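Local structure of BPH (Thiobacillus denitrificans, 5OVS) at residues Thr2-Arg7 / Gly146-Ala151; Ala13-Thr18 / Leu165-Ala170; Asp60-Leu65 / Phe78-Thr83; Gly86-His91 / Ser107-Leu112. The protein forms a tetradecameric double-ring homologue of the proteasome and, as its relatives do, probably hydrolyses proteins inside the cavity of that ring. All blocks are in the same frame, centred on the assembly; numbering follows the deposited sequence.

Contact 1: residues Thr2-Arg7 / Gly146-Ala151; sequences TVTIVR and GAMYAA
T4 and V6 on strand 3-8 face M148 of helix 141-151 across a wide backbone gap: the nearest pair of CA atoms, V6 and M148, is 8.9 Å apart, and no hydrogen bond crosses. This is a sheet-to-helix layer contact of the proteasome-type alpha-beta-beta-alpha sandwich. T4 and V6, two positions apart, both turn their CB toward the helix, while I5 between them turns away from the helix. The long M148 side chain fills the gap. Its first two torsions run it out from the helix, and a bend at chi3 (-62°) turns CE aside, to the T4 side of the sulfur. The methyl thus meets T4 CG2, M148 CE to T4 CG2 being 3.8 Å, while the sulfur reaches V6 CG2, with M148 SD to V6 CG2 also 3.8 Å. Shortened to an alanine, M148 would lose both its sulfur and its terminal methyl, which would probably leave a gap facing T4 CG2 and V6 CG2. F134 of the neighbouring strand also touches M148, and V6 meets A163 of helix 159-173. T4 keeps its polar branch out of the sulfur contact: OG1 is hydrogen-bonded to A163 O, whereas T4 CB lies 4.0 Å from M148 SD.

Contact 2: residues Ala13-Thr18 / Leu165-Ala170; sequences AIAADT and LGVMAA
V167 points its two methyls at different parts of the chain that runs from A15 to D17, one at a side chain and one largely at backbone. The pair belongs to the same alpha-beta-beta-alpha sandwich of the proteasome family, with helix 159-173 lying on the sheet that contains strand 11-16. The CA atoms of D17 and V167 come within 6.0 Å, close enough for a short branched side chain to span the interface. CG1 stands anti to the V167 nitrogen (chi1 175°) and is thereby directed at the end of the strand region, where V167 CG1 is 3.4 Å from D17 N and 3.6 Å from D17 CB. CG2, the other branch, meets the methyl of A15, V167 CG2 to A15 CB measuring 3.8 Å. A16 sends its CB to the other side, so what it offers the helix is main chain: A16 C is 3.8 Å from V167 CG1. With an alanine in place of V167, both methyl contacts would go, which would probably leave the main chain at D17 less firmly backed by the helix.

The D17 carboxylate leads away from V167. Its OD1 forms a salt bridge with K37 and accepts from T2 N, and OD2 accepts from L19 N and G178 N, an aspartate-lysine pairing beside the N-terminus consistent with a proteasome-type active site. V167 therefore touches the apolar root of an otherwise polar residue, and its second branch lies 3.8 Å from A16 N, measured from V167 CG2.

Contact 3: residues Asp60-Leu65 / Phe78-Thr83; sequences DYFASL and FCVWNT
F62 makes the apolar part of this contact, setting the end of its ring against V80 and W81. The short segments of the two helices are steeply inclined, 110° between their N-to-C directions, and their axes stay 12.8 Å apart, so long side chains must bridge them. V80 CG1 lies at the edge of the F62 ring, near its plane, with F62 CE1 to V80 CG1 at 3.9 Å. W81 is met at about a right angle: F62 CZ approaches W81 CZ3 at 3.9 Å. Although W81 leaves its helix pointing away from F62, its chi1 of -111°, far from a staggered value, swings the indole back into reach.

Aromatic packing inside helix 54-64 steadies the same ring. Y61 CD2 sits 3.7 Å above one face of F62, toward the rim, and F62 CE1 in turn lies at the Y61 edge.

No hydrogen bond crosses between the helices: the Y61 hydroxyl rests on a methyl, Y61 OH to T83 CG2 being 3.4 Å. T83 uses its own hydroxyl within the helix, where T83 OG1 donates to C79 O at 3.2 Å; that oxygen also takes T83 N, and the two donors come from opposite faces of the carbonyl plane.

P69 of the connecting loop touches both F62 and V80, while Y61 also packs on L84 and A87 farther along helix 74-91. W81 reaches V111 of strand 111-115, placing this helix pair against the five-stranded sheet.

Contact 4: residues Gly86-His91 / Ser107-Leu112; sequences GALKEH and SRMDVL
L88 meets M109 and S107 without the help of any ring. The H91 imidazole lies well away from the interface: within its own helix one face carries E90 CG, 4.0 Å above the plane and offset toward the rim.

The contact itself is aliphatic. L88 and M109 reach toward each other tip to tip, with L88 CD1 and M109 CE 3.9 Å apart. M109 starts with CG between its backbone N and carbonyl carbon (chi1 46°), then runs extended, which carries the terminal methyl out to the helix. The same leucine methyl also rests beside the serine, L88 CD1 to S107 CB being 4.1 Å. Here the backbones come nearest, the CA atoms of L88 and S107 lying 7.7 Å apart. R108, whose phi is positive (67°), turns the chain between S107 and M109, a turn that probably helps both residues face the same leucine methyl.

S107 presents its carbon to L88 and keeps its oxygen for others: OG is hydrogen-bonded to H85 ND1 and R126 NH1. Around the apolar tips, I57 and L94 also touch L88, and L58, W81 and L84 touch M109. Helix 74-91 is thus fitted to the loop leading into strand 111-115 by aliphatic contacts alone across these two segments, methyl to methyl at M109 and methyl to methylene at S107; with no hydrogen bond fixing their relative rotation, shape and exclusion of water are likely to hold them together, while polar bonds secure the serine beside them.

The four contacts fall into two groups, one at each helical layer of the sandwich. Contacts 1 and 2, centres about 8 Å apart, share a sheet: strands 3-8 and 11-16 are neighbours, joined for instance by a probable hydrogen bond of 2.7 Å between A13 N and V6 O. Contacts 3 and 4, about 9 Å apart, both use helix 74-91, and W81 NE1 lies 4.0 Å from M109 CE. The groups are on opposite sides of the chain's centre, contacts 1 and 3 being about 27 Å apart between centres. L112 links them, its CD1 packing 3.4 Å from V3 O. The probable active site, near D17 and K37, adjoins contact 2.

Contact 1: residues Thr2-Arg7 / Gly146-Ala151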
loop_
_atom_site.group_PDB
_atom_site.type_symbol
_atom_site.label_atom_id
_atom_site.label_comp_id
_atom_site.label_asym_id
_atom_site.label_seq_id
_atom_site.Cartn_x
_atom_site.Cartn_y
_atom_site.Cartn_z
ATOM N N THR K 2 25.347 -20.808 15.488
ATOM C CA THR K 2 25.362 -22.199 15.070
ATOM C C THR K 2 25.407 -23.098 16.292
ATOM O O THR K 2 26.255 -22.926 17.167
ATOM C CB THR K 2 26.570 -22.526 14.202
ATOM O OG1 THR K 2 26.570 -21.668 13.055
ATOM C CG2 THR K 2 26.516 -23.980 13.739
ATOM N N VAL K 3 24.484 -24.055 16.331
ATOM C CA VAL K 3 24.481 -25.109 17.338
ATOM C C VAL K 3 24.496 -26.452 16.609
ATOM O O VAL K 3 23.849 -26.600 15.572
ATOM C CB VAL K 3 23.256 -25.033 18.271
ATOM C CG1 VAL K 3 23.361 -23.838 19.207
ATOM C CG2 VAL K 3 21.952 -24.979 17.485
ATOM N N THR K 4 25.247 -27.412 17.126
ATOM C CA THR K 4 25.331 -28.715 16.506
ATOM C C THR K 4 25.128 -29.832 17.530
ATOM O O THR K 4 25.347 -29.671 18.749
ATOM C CB THR K 4 26.677 -28.924 15.796
ATOM O OG1 THR K 4 27.737 -28.795 16.747
ATOM C CG2 THR K 4 26.877 -27.886 14.663
ATOM N N ILE K 5 24.700 -30.975 17.019
ATOM C CA ILE K 5 24.471 -32.111 17.862
ATOM C C ILE K 5 24.819 -33.374 17.080
ATOM O O ILE K 5 24.508 -33.487 15.900
ATOM C CB ILE K 5 23.025 -32.110 18.382
ATOM C CG1 ILE K 5 22.923 -32.994 19.623
ATOM C CG2 ILE K 5 22.053 -32.498 17.278
ATOM C CD1 ILE K 5 21.691 -32.731 20.440
ATOM N N VAL K 6 25.512 -34.291 17.744
ATOM C CA VAL K 6 26.091 -35.452 17.087
ATOM C C VAL K 6 26.034 -36.681 17.996
ATOM O O VAL K 6 26.242 -36.611 19.219
ATOM C CB VAL K 6 27.545 -35.200 16.672
ATOM C CG1 VAL K 6 28.111 -36.421 15.963
ATOM C CG2 VAL K 6 27.646 -33.962 15.785
ATOM N N ARG K 7 25.768 -37.802 17.345
ATOM C CA ARG K 7 25.629 -39.090 17.955
ATOM C C ARG K 7 26.554 -40.023 17.175
ATOM O O ARG K 7 26.341 -40.254 15.991
ATOM C CB ARG K 7 24.167 -39.484 17.769
ATOM C CG ARG K 7 23.725 -40.736 18.484
ATOM C CD ARG K 7 22.553 -41.380 17.765
ATOM N NE ARG K 7 22.454 -42.774 18.178
ATOM C CZ ARG K 7 21.513 -43.282 18.966
ATOM N NH1 ARG K 7 20.526 -42.528 19.432
ATOM N NH2 ARG K 7 21.557 -44.571 19.273
ATOM N N GLY K 146 26.887 -29.358 5.998
ATOM C CA GLY K 146 27.837 -29.736 4.964
ATOM C C GLY K 146 29.151 -30.222 5.534
ATOM O O GLY K 146 29.700 -31.240 5.100
ATOM N N ALA K 147 29.655 -29.503 6.530
ATOM C CA ALA K 147 30.900 -29.891 7.175
ATOM C C ALA K 147 30.758 -31.244 7.900
ATOM O O ALA K 147 31.605 -32.132 7.743
ATOM C CB ALA K 147 31.365 -28.802 8.127
ATOM N N MET K 148 29.691 -31.417 8.669
ATOM C CA MET K 148 29.498 -32.695 9.374
ATOM C C MET K 148 29.174 -33.838 8.416
ATOM O O MET K 148 29.556 -34.979 8.656
ATOM C CB MET K 148 28.436 -32.569 10.457
ATOM C CG MET K 148 28.896 -31.626 11.546
ATOM S SD MET K 148 27.807 -31.435 12.945
ATOM C CE MET K 148 26.350 -30.750 12.151
ATOM N N TYR K 149 28.505 -33.528 7.315
ATOM C CA TYR K 149 28.279 -34.522 6.281
ATOM C C TYR K 149 29.609 -35.092 5.806
ATOM O O TYR K 149 29.730 -36.297 5.618
ATOM C CB TYR K 149 27.489 -33.932 5.104
ATOM C CG TYR K 149 27.410 -34.848 3.898
ATOM C CD1 TYR K 149 26.501 -35.892 3.849
ATOM C CD2 TYR K 149 28.270 -34.677 2.817
ATOM C CE1 TYR K 149 26.437 -36.735 2.757
ATOM C CE2 TYR K 149 28.214 -35.516 1.723
ATOM C CZ TYR K 149 27.298 -36.533 1.696
ATOM O OH TYR K 149 27.254 -37.355 0.604
ATOM N N ALA K 150 30.599 -34.221 5.633
ATOM C CA ALA K 150 31.917 -34.616 5.149
ATOM C C ALA K 150 32.759 -35.363 6.173
ATOM O O ALA K 150 33.572 -36.194 5.800
ATOM C CB ALA K 150 32.678 -33.392 4.687
ATOM N N ALA K 151 32.581 -35.063 7.453
ATOM C CA ALA K 151 33.465 -35.565 8.503
ATOM C C ALA K 151 32.852 -36.645 9.397
ATOM O O ALA K 151 33.540 -37.211 10.244
ATOM C CB ALA K 151 33.908 -34.397 9.371
#

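Contact 2: residues Ala13-Thr18 / Leu165-Ala170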
loop_
_atom_site.group_PDB
_atom_site.type_symbol
_atom_site.label_atom_id
_atom_site.label_comp_id
_atom_site.label_asym_id
_atom_site.label_seq_id
_atom_site.Cartn_x
_atom_site.Cartn_y
_atom_site.Cartn_z
ATOM N N ALA K 13 27.479 -35.811 21.503
ATOM C CA ALA K 13 28.098 -34.502 21.671
ATOM C C ALA K 13 27.199 -33.383 21.201
ATOM O O ALA K 13 26.269 -33.597 20.430
ATOM C CB ALA K 13 29.425 -34.432 20.953
ATOM N N ILE K 14 27.480 -32.189 21.707
ATOM C CA ILE K 14 26.695 -31.007 21.400
ATOM C C ILE K 14 27.631 -29.806 21.445
ATOM O O ILE K 14 28.506 -29.726 22.319
ATOM C CB ILE K 14 25.485 -30.864 22.358
ATOM C CG1 ILE K 14 24.574 -29.720 21.914
ATOM C CG2 ILE K 14 25.923 -30.686 23.812
ATOM C CD1 ILE K 14 23.250 -29.672 22.641
ATOM N N ALA K 15 27.495 -28.901 20.471
ATOM C CA ALA K 15 28.380 -27.733 20.408
ATOM C C ALA K 15 27.655 -26.455 20.015
ATOM O O ALA K 15 26.505 -26.482 19.594
ATOM C CB ALA K 15 29.537 -28.001 19.462
ATOM N N ALA K 16 28.337 -25.332 20.185
ATOM C CA ALA K 16 27.779 -24.037 19.825
ATOM C C ALA K 16 28.903 -23.046 19.655
ATOM O O ALA K 16 29.951 -23.175 20.286
ATOM C CB ALA K 16 26.805 -23.539 20.885
ATOM N N ASP K 17 28.686 -22.062 18.795
ATOM C CA ASP K 17 29.597 -20.935 18.722
ATOM C C ASP K 17 29.311 -20.038 19.941
ATOM O O ASP K 17 28.453 -20.350 20.756
ATOM C CB ASP K 17 29.449 -20.192 17.382
ATOM C CG ASP K 17 28.417 -19.108 17.432
ATOM O OD1 ASP K 17 27.200 -19.407 17.432
ATOM O OD2 ASP K 17 28.838 -17.940 17.480
ATOM N N THR K 18 30.035 -18.941 20.082
ATOM C CA THR K 18 29.889 -18.095 21.263
ATOM C C THR K 18 29.666 -16.612 20.973
ATOM O O THR K 18 29.684 -15.804 21.904
ATOM C CB THR K 18 31.145 -18.227 22.114
ATOM O OG1 THR K 18 32.285 -18.116 21.264
ATOM C CG2 THR K 18 31.159 -19.572 22.809
ATOM N N LEU K 165 33.528 -29.332 14.698
ATOM C CA LEU K 165 33.890 -28.982 13.336
ATOM C C LEU K 165 32.714 -28.295 12.641
ATOM O O LEU K 165 32.911 -27.382 11.853
ATOM C CB LEU K 165 34.368 -30.211 12.555
ATOM C CG LEU K 165 34.948 -29.899 11.166
ATOM C CD1 LEU K 165 36.224 -29.079 11.277
ATOM C CD2 LEU K 165 35.217 -31.168 10.375
ATOM N N GLY K 166 31.494 -28.724 12.950
ATOM C CA GLY K 166 30.304 -28.132 12.366
ATOM C C GLY K 166 30.196 -26.657 12.672
ATOM O O GLY K 166 29.829 -25.849 11.828
ATOM N N VAL K 167 30.538 -26.306 13.893
ATOM C CA VAL K 167 30.481 -24.932 14.335
ATOM C C VAL K 167 31.576 -24.096 13.663
ATOM O O VAL K 167 31.346 -22.936 13.338
ATOM C CB VAL K 167 30.619 -24.877 15.866
ATOM C CG1 VAL K 167 30.690 -23.437 16.362
ATOM C CG2 VAL K 167 29.459 -25.632 16.521
ATOM N N MET K 168 32.760 -24.687 13.470
ATOM C CA MET K 168 33.922 -23.969 12.943
ATOM C C MET K 168 33.763 -23.633 11.454
ATOM O O MET K 168 34.281 -22.615 10.977
ATOM C CB MET K 168 35.203 -24.789 13.135
ATOM C CG MET K 168 35.604 -25.063 14.580
ATOM S SD MET K 168 36.673 -26.515 14.716
ATOM C CE MET K 168 38.252 -25.764 14.336
ATOM N N ALA K 169 33.075 -24.511 10.725
ATOM C CA ALA K 169 32.755 -24.270 9.325
ATOM C C ALA K 169 31.827 -23.067 9.193
ATOM O O ALA K 169 31.985 -22.227 8.287
ATOM C CB ALA K 169 32.103 -25.496 8.710
ATOM N N ALA K 170 30.854 -22.986 10.093
ATOM C CA ALA K 170 29.927 -21.857 10.098
ATOM C C ALA K 170 30.649 -20.563 10.443
ATOM O O ALA K 170 30.490 -19.549 9.751
ATOM C CB ALA K 170 28.780 -22.103 11.060
#

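Contact 3: residues Asp60-Leu65 / Phe78-Thr83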
loop_
_atom_site.group_PDB
_atom_site.type_symbol
_atom_site.label_atom_id
_atom_site.label_comp_id
_atom_site.label_asym_id
_atom_site.label_seq_id
_atom_site.Cartn_x
_atom_site.Cartn_y
_atom_site.Cartn_z
ATOM N N ASP K 60 15.784 -19.454 33.795
ATOM C CA ASP K 60 14.776 -18.928 34.721
ATOM C C ASP K 60 13.553 -19.843 34.746
ATOM O O ASP K 60 13.148 -20.349 35.799
ATOM C CB ASP K 60 14.367 -17.523 34.277
ATOM C CG ASP K 60 13.563 -16.784 35.309
ATOM O OD1 ASP K 60 14.175 -16.189 36.218
ATOM O OD2 ASP K 60 12.325 -16.748 35.194
ATOM N N TYR K 61 12.980 -20.080 33.576
ATOM C CA TYR K 61 11.793 -20.915 33.476
ATOM C C TYR K 61 11.997 -22.297 34.110
ATOM O O TYR K 61 11.190 -22.733 34.934
ATOM C CB TYR K 61 11.358 -21.063 32.020
ATOM C CG TYR K 61 10.139 -21.937 31.863
ATOM C CD1 TYR K 61 8.880 -21.488 32.264
ATOM C CD2 TYR K 61 10.242 -23.222 31.330
ATOM C CE1 TYR K 61 7.758 -22.293 32.131
ATOM C CE2 TYR K 61 9.131 -24.033 31.192
ATOM C CZ TYR K 61 7.890 -23.569 31.591
ATOM O OH TYR K 61 6.786 -24.377 31.448
ATOM N N PHE K 62 13.075 -22.977 33.725
ATOM C CA PHE K 62 13.301 -24.356 34.164
ATOM C C PHE K 62 13.706 -24.430 35.629
ATOM O O PHE K 62 13.390 -25.410 36.305
ATOM C CB PHE K 62 14.316 -25.077 33.259
ATOM C CG PHE K 62 13.782 -25.395 31.879
ATOM C CD1 PHE K 62 12.618 -26.145 31.716
ATOM C CD2 PHE K 62 14.443 -24.950 30.733
ATOM C CE1 PHE K 62 12.127 -26.439 30.446
ATOM C CE2 PHE K 62 13.954 -25.240 29.465
ATOM C CZ PHE K 62 12.799 -25.987 29.322
ATOM N N ALA K 63 14.386 -23.395 36.121
ATOM C CA ALA K 63 14.685 -23.274 37.550
ATOM C C ALA K 63 13.406 -23.108 38.382
ATOM O O ALA K 63 13.315 -23.629 39.503
ATOM C CB ALA K 63 15.633 -22.113 37.804
ATOM N N SER K 64 12.420 -22.394 37.836
ATOM C CA SER K 64 11.168 -22.156 38.554
ATOM C C SER K 64 10.284 -23.406 38.675
ATOM O O SER K 64 9.481 -23.504 39.602
ATOM C CB SER K 64 10.384 -20.999 37.918
ATOM O OG SER K 64 9.919 -21.325 36.622
ATOM N N LEU K 65 10.432 -24.365 37.762
ATOM C CA LEU K 65 9.638 -25.595 37.823
ATOM C C LEU K 65 9.892 -26.374 39.111
ATOM O O LEU K 65 10.974 -26.291 39.690
ATOM C CB LEU K 65 9.951 -26.500 36.631
ATOM C CG LEU K 65 9.623 -25.976 35.232
ATOM C CD1 LEU K 65 9.927 -27.058 34.211
ATOM C CD2 LEU K 65 8.169 -25.530 35.129
ATOM N N PHE K 78 7.861 -32.493 23.271
ATOM C CA PHE K 78 6.781 -31.702 22.700
ATOM C C PHE K 78 5.884 -31.094 23.780
ATOM O O PHE K 78 5.506 -29.931 23.723
ATOM C CB PHE K 78 5.910 -32.522 21.760
ATOM C CG PHE K 78 4.684 -31.791 21.357
ATOM C CD1 PHE K 78 4.784 -30.692 20.516
ATOM C CD2 PHE K 78 3.457 -32.120 21.892
ATOM C CE1 PHE K 78 3.666 -29.962 20.170
ATOM C CE2 PHE K 78 2.333 -31.397 21.554
ATOM C CZ PHE K 78 2.437 -30.314 20.691
ATOM N N CYS K 79 5.540 -31.918 24.752
ATOM C CA CYS K 79 4.694 -31.528 25.853
ATOM C C CYS K 79 5.299 -30.385 26.677
ATOM O O CYS K 79 4.611 -29.419 27.042
ATOM C CB CYS K 79 4.484 -32.767 26.720
ATOM S SG CYS K 79 3.439 -32.512 28.137
ATOM N N VAL K 80 6.588 -30.493 26.969
ATOM C CA VAL K 80 7.321 -29.438 27.688
ATOM C C VAL K 80 7.372 -28.137 26.863
ATOM O O VAL K 80 7.055 -27.048 27.373
ATOM C CB VAL K 80 8.753 -29.910 28.026
ATOM C CG1 VAL K 80 9.634 -28.761 28.481
ATOM C CG2 VAL K 80 8.709 -30.993 29.096
ATOM N N TRP K 81 7.763 -28.249 25.586
ATOM C CA TRP K 81 7.848 -27.067 24.722
ATOM C C TRP K 81 6.500 -26.410 24.495
ATOM O O TRP K 81 6.414 -25.186 24.430
ATOM C CB TRP K 81 8.546 -27.368 23.390
ATOM C CG TRP K 81 9.866 -26.699 23.314
ATOM C CD1 TRP K 81 10.222 -25.703 22.464
ATOM C CD2 TRP K 81 10.994 -26.929 24.166
ATOM N NE1 TRP K 81 11.516 -25.316 22.707
ATOM C CE2 TRP K 81 12.012 -26.051 23.749
ATOM C CE3 TRP K 81 11.245 -27.803 25.232
ATOM C CZ2 TRP K 81 13.266 -26.016 24.358
ATOM C CZ3 TRP K 81 12.494 -27.771 25.840
ATOM C CH2 TRP K 81 13.490 -26.882 25.396
ATOM N N ASN K 82 5.441 -27.206 24.407
ATOM C CA ASN K 82 4.115 -26.624 24.243
ATOM C C ASN K 82 3.692 -25.822 25.470
ATOM O O ASN K 82 3.144 -24.748 25.329
ATOM C CB ASN K 82 3.068 -27.689 23.934
ATOM C CG ASN K 82 1.809 -27.096 23.336
ATOM O OD1 ASN K 82 1.828 -26.577 22.218
ATOM N ND2 ASN K 82 0.717 -27.157 24.078
ATOM N N THR K 83 3.955 -26.353 26.664
ATOM C CA THR K 83 3.736 -25.625 27.918
ATOM C C THR K 83 4.666 -24.404 28.004
ATOM O O THR K 83 4.218 -23.314 28.327
ATOM C CB THR K 83 3.947 -26.551 29.144
ATOM O OG1 THR K 83 2.952 -27.582 29.135
ATOM C CG2 THR K 83 3.848 -25.797 30.463
#

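Contact 4: residues Gly86-His91 / Ser107-Leu112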
loop_
_atom_site.group_PDB
_atom_site.type_symbol
_atom_site.label_atom_id
_atom_site.label_comp_id
_atom_site.label_asym_id
_atom_site.label_seq_id
_atom_site.Cartn_x
_atom_site.Cartn_y
_atom_site.Cartn_z
ATOM N N GLY K 86 3.443 -21.265 26.149
ATOM C CA GLY K 86 2.419 -20.534 26.883
ATOM C C GLY K 86 3.010 -19.641 27.951
ATOM O O GLY K 86 2.472 -18.581 28.231
ATOM N N ALA K 87 4.118 -20.074 28.544
ATOM C CA ALA K 87 4.854 -19.239 29.492
ATOM C C ALA K 87 5.647 -18.127 28.795
ATOM O O ALA K 87 5.764 -17.033 29.338
ATOM C CB ALA K 87 5.773 -20.095 30.349
ATOM N N LEU K 88 6.193 -18.395 27.607
ATOM C CA LEU K 88 6.905 -17.355 26.835
ATOM C C LEU K 88 6.010 -16.169 26.511
ATOM O O LEU K 88 6.440 -15.025 26.570
ATOM C CB LEU K 88 7.468 -17.913 25.530
ATOM C CG LEU K 88 8.606 -18.925 25.658
ATOM C CD1 LEU K 88 8.938 -19.538 24.308
ATOM C CD2 LEU K 88 9.848 -18.298 26.272
ATOM N N LYS K 89 4.760 -16.454 26.165
ATOM C CA LYS K 89 3.787 -15.408 25.890
ATOM C C LYS K 89 3.325 -14.723 27.166
ATOM O O LYS K 89 3.223 -13.503 27.214
ATOM C CB LYS K 89 2.575 -15.993 25.192
ATOM C CG LYS K 89 2.882 -16.509 23.808
ATOM C CD LYS K 89 1.681 -17.220 23.227
ATOM C CE LYS K 89 0.599 -16.238 22.796
ATOM N NZ LYS K 89 -0.584 -16.974 22.274
ATOM N N GLU K 90 3.041 -15.517 28.195
ATOM C CA GLU K 90 2.419 -14.997 29.406
ATOM C C GLU K 90 3.361 -14.233 30.332
ATOM O O GLU K 90 2.965 -13.224 30.885
ATOM C CB GLU K 90 1.759 -16.125 30.192
ATOM C CG GLU K 90 0.826 -15.608 31.280
ATOM C CD GLU K 90 0.405 -16.681 32.258
ATOM O OE1 GLU K 90 0.713 -17.869 32.011
ATOM O OE2 GLU K 90 -0.233 -16.325 33.276
ATOM N N HIS K 91 4.588 -14.712 30.516
ATOM C CA HIS K 91 5.509 -14.113 31.490
ATOM C C HIS K 91 6.733 -13.436 30.908
ATOM O O HIS K 91 7.341 -12.636 31.593
ATOM C CB HIS K 91 5.988 -15.167 32.491
ATOM C CG HIS K 91 4.874 -15.930 33.136
ATOM N ND1 HIS K 91 4.066 -15.385 34.112
ATOM C CD2 HIS K 91 4.426 -17.193 32.938
ATOM C CE1 HIS K 91 3.170 -16.280 34.490
ATOM N NE2 HIS K 91 3.367 -17.387 33.794
ATOM N N SER K 107 7.828 -20.077 18.469
ATOM C CA SER K 107 8.495 -19.759 19.724
ATOM C C SER K 107 9.766 -18.926 19.473
ATOM O O SER K 107 10.442 -18.525 20.417
ATOM C CB SER K 107 8.796 -21.035 20.513
ATOM O OG SER K 107 7.599 -21.765 20.764
ATOM N N ARG K 108 10.075 -18.675 18.200
ATOM C CA ARG K 108 11.189 -17.826 17.772
ATOM C C ARG K 108 12.586 -18.366 18.072
ATOM O O ARG K 108 13.575 -17.657 17.865
ATOM C CB ARG K 108 11.070 -16.414 18.353
ATOM C CG ARG K 108 9.728 -15.752 18.116
ATOM C CD ARG K 108 9.444 -15.537 16.647
ATOM N NE ARG K 108 8.409 -14.516 16.508
ATOM C CZ ARG K 108 8.611 -13.250 16.128
ATOM N NH1 ARG K 108 9.825 -12.810 15.792
ATOM N NH2 ARG K 108 7.576 -12.414 16.057
ATOM N N MET K 109 12.687 -19.607 18.531
ATOM C CA MET K 109 13.979 -20.210 18.744
ATOM C C MET K 109 13.960 -21.637 18.241
ATOM O O MET K 109 12.927 -22.294 18.220
ATOM C CB MET K 109 14.355 -20.160 20.220
ATOM C CG MET K 109 13.236 -20.584 21.130
ATOM S SD MET K 109 13.789 -20.970 22.788
ATOM C CE MET K 109 12.233 -21.487 23.495
ATOM N N ASP K 110 15.113 -22.094 17.794
ATOM C CA ASP K 110 15.310 -23.481 17.459
ATOM C C ASP K 110 16.277 -24.012 18.510
ATOM O O ASP K 110 17.195 -23.302 18.912
ATOM C CB ASP K 110 15.905 -23.595 16.064
ATOM C CG ASP K 110 15.008 -22.989 14.992
ATOM O OD1 ASP K 110 13.804 -23.306 14.955
ATOM O OD2 ASP K 110 15.506 -22.207 14.163
ATOM N N VAL K 111 16.072 -25.228 19.000
ATOM C CA VAL K 111 17.037 -25.790 19.954
ATOM C C VAL K 111 17.437 -27.216 19.644
ATOM O O VAL K 111 16.702 -27.951 18.989
ATOM C CB VAL K 111 16.543 -25.718 21.417
ATOM C CG1 VAL K 111 16.070 -24.317 21.737
ATOM C CG2 VAL K 111 15.463 -26.763 21.670
ATOM N N LEU K 112 18.633 -27.574 20.097
ATOM C CA LEU K 112 19.074 -28.958 20.102
ATOM C C LEU K 112 19.177 -29.401 21.577
ATOM O O LEU K 112 19.565 -28.619 22.439
ATOM C CB LEU K 112 20.399 -29.087 19.373
ATOM C CG LEU K 112 20.364 -28.574 17.921
ATOM C CD1 LEU K 112 21.762 -28.561 17.339
ATOM C CD2 LEU K 112 19.448 -29.432 17.070
#